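Local structure of uncharacterized protein (Arthrobacter sp., 3BL4) at residues T25-G29 with A30-A34. The protein is of unknown function, belongs to an uncharacterised family of the STAS clan and is seen as a two-chain assembly. Residues are numbered along the deposited sequence; the frame is centred on the assembly and turned at random.
Sequences TWPRG and AAITA
The carbonyl O of A31 accepts a hydrogen bond from water 1, 2.9 Å from the water oxygen. The same water accepts the backbone N-H of G29, with 3.0 Å between G29 N and the water oxygen. One water thus bridges the two limbs of a turning loop. This loop joins strand 22-25 to helix 34-48, a beta-to-alpha connection in a family of the STAS clan. The loop turns back at G29 and A30, bringing P27 and I32 near each other, with 6.8 Å between their CA atoms.

P27 points into the bend. Its CB lies 4.0 Å from A31 O, the oxygen that also holds the water. Its CG meets I32 CG1 in a loose apolar contact of 4.4 Å. The peptide bond between W26 and P27 is cis. It goes with the proline ring lying against the indole, with P27 CG 3.9 Å above the ring plane and over its centre. With W26 CG anti to the N of the same residue (chi1 -176°), the indole extends from the backbone and one face receives the proline.

W26 packs on A37 and A40 of helix 34-48, while I32 rests on V72 and F73 of helix 64-73. The second subunit adds F98, whose ring meets that of W26 with planes at about 45°, and F97, which packs on W26 and I32. Both limbs of the loop therefore take part in the contact between the two subunits.

At its far end the loop passes into helix 34-48. There T33 is the N-cap, and its OG1 is hydrogen-bonded to the backbone N of D36.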
loop_
_atom_site.group_PDB
_atom_site.type_symbol
_atom_site.label_atom_id
_atom_site.label_comp_id
_atom_site.label_asym_id
_atom_site.label_seq_id
_atom_site.Cartn_x
_atom_site.Cartn_y
_atom_site.Cartn_z
ATOM N N THR A 25 -4.437 16.918 1.265
ATOM C CA THR A 25 -5.803 16.444 1.158
ATOM C C THR A 25 -5.820 15.329 0.126
ATOM O O THR A 25 -5.680 15.576 -1.073
ATOM C CB THR A 25 -6.774 17.586 0.790
ATOM O OG1 THR A 25 -6.958 18.413 1.940
ATOM C CG2 THR A 25 -8.133 17.038 0.372
ATOM N N TRP A 26 -5.929 14.098 0.621
ATOM C CA TRP A 26 -5.933 12.913 -0.214
ATOM C C TRP A 26 -6.735 11.827 0.494
ATOM O O TRP A 26 -6.505 11.586 1.661
ATOM C CB TRP A 26 -4.511 12.377 -0.517
ATOM C CG TRP A 26 -4.610 11.219 -1.465
ATOM C CD1 TRP A 26 -4.670 11.281 -2.832
ATOM C CD2 TRP A 26 -4.800 9.837 -1.119
ATOM N NE1 TRP A 26 -4.851 10.023 -3.350
ATOM C CE2 TRP A 26 -4.938 9.120 -2.319
ATOM C CE3 TRP A 26 -4.860 9.136 0.095
ATOM C CZ2 TRP A 26 -5.121 7.726 -2.344
ATOM C CZ3 TRP A 26 -5.044 7.753 0.065
ATOM C CH2 TRP A 26 -5.167 7.069 -1.141
ATOM N N PRO A 27 -7.689 11.184 -0.206
ATOM C CA PRO A 27 -8.136 11.487 -1.561
ATOM C C PRO A 27 -9.029 12.712 -1.535
ATOM O O PRO A 27 -9.513 13.094 -0.471
ATOM C CB PRO A 27 -8.932 10.237 -1.970
ATOM C CG PRO A 27 -8.813 9.296 -0.878
ATOM C CD PRO A 27 -8.438 10.056 0.346
ATOM N N ARG A 28 -9.219 13.333 -2.689
ATOM C CA ARG A 28 -10.032 14.537 -2.772
ATOM C C ARG A 28 -11.531 14.195 -2.717
ATOM O O ARG A 28 -12.336 15.013 -2.261
ATOM C CB ARG A 28 -9.692 15.323 -4.047
ATOM C CG ARG A 28 -8.243 15.838 -4.101
ATOM C CD ARG A 28 -8.019 17.071 -3.224
ATOM N N GLY A 29 -11.893 12.997 -3.181
ATOM C CA GLY A 29 -13.277 12.518 -3.130
ATOM C C GLY A 29 -13.386 11.005 -3.023
ATOM O O GLY A 29 -12.558 10.360 -2.374
ATOM N N ALA A 30 -14.415 10.443 -3.660
ATOM C CA ALA A 30 -14.649 9.004 -3.633
ATOM C C ALA A 30 -13.841 8.247 -4.690
ATOM O O ALA A 30 -13.820 7.016 -4.673
ATOM C CB ALA A 30 -16.123 8.710 -3.790
ATOM N N ALA A 31 -13.186 8.967 -5.604
ATOM C CA ALA A 31 -12.351 8.329 -6.631
ATOM C C ALA A 31 -10.987 7.987 -6.041
ATOM O O ALA A 31 -10.351 8.843 -5.421
ATOM C CB ALA A 31 -12.197 9.235 -7.849
ATOM N N ILE A 32 -10.555 6.736 -6.214
ATOM C CA ILE A 32 -9.256 6.282 -5.723
ATOM C C ILE A 32 -8.479 5.598 -6.829
ATOM O O ILE A 32 -8.843 4.508 -7.239
ATOM C CB ILE A 32 -9.376 5.270 -4.551
ATOM C CG1 ILE A 32 -10.064 5.900 -3.340
ATOM C CG2 ILE A 32 -7.991 4.754 -4.161
ATOM C CD1 ILE A 32 -11.377 5.251 -2.987
ATOM N N THR A 33 -7.406 6.224 -7.308
ATOM C CA THR A 33 -6.538 5.579 -8.284
ATOM C C THR A 33 -5.086 5.567 -7.825
ATOM O O THR A 33 -4.668 6.405 -7.038
ATOM C CB THR A 33 -6.641 6.240 -9.697
ATOM O OG1 THR A 33 -5.869 7.449 -9.738
ATOM C CG2 THR A 33 -8.104 6.524 -10.079
ATOM N N ALA A 34 -4.323 4.607 -8.332
ATOM C CA ALA A 34 -2.900 4.511 -8.041
ATOM C C ALA A 34 -2.159 5.743 -8.554
ATOM O O ALA A 34 -1.302 6.292 -7.861
ATOM C CB ALA A 34 -2.326 3.250 -8.672
HETATM O O HOH W 1 -10.203 11.739 -5.298
#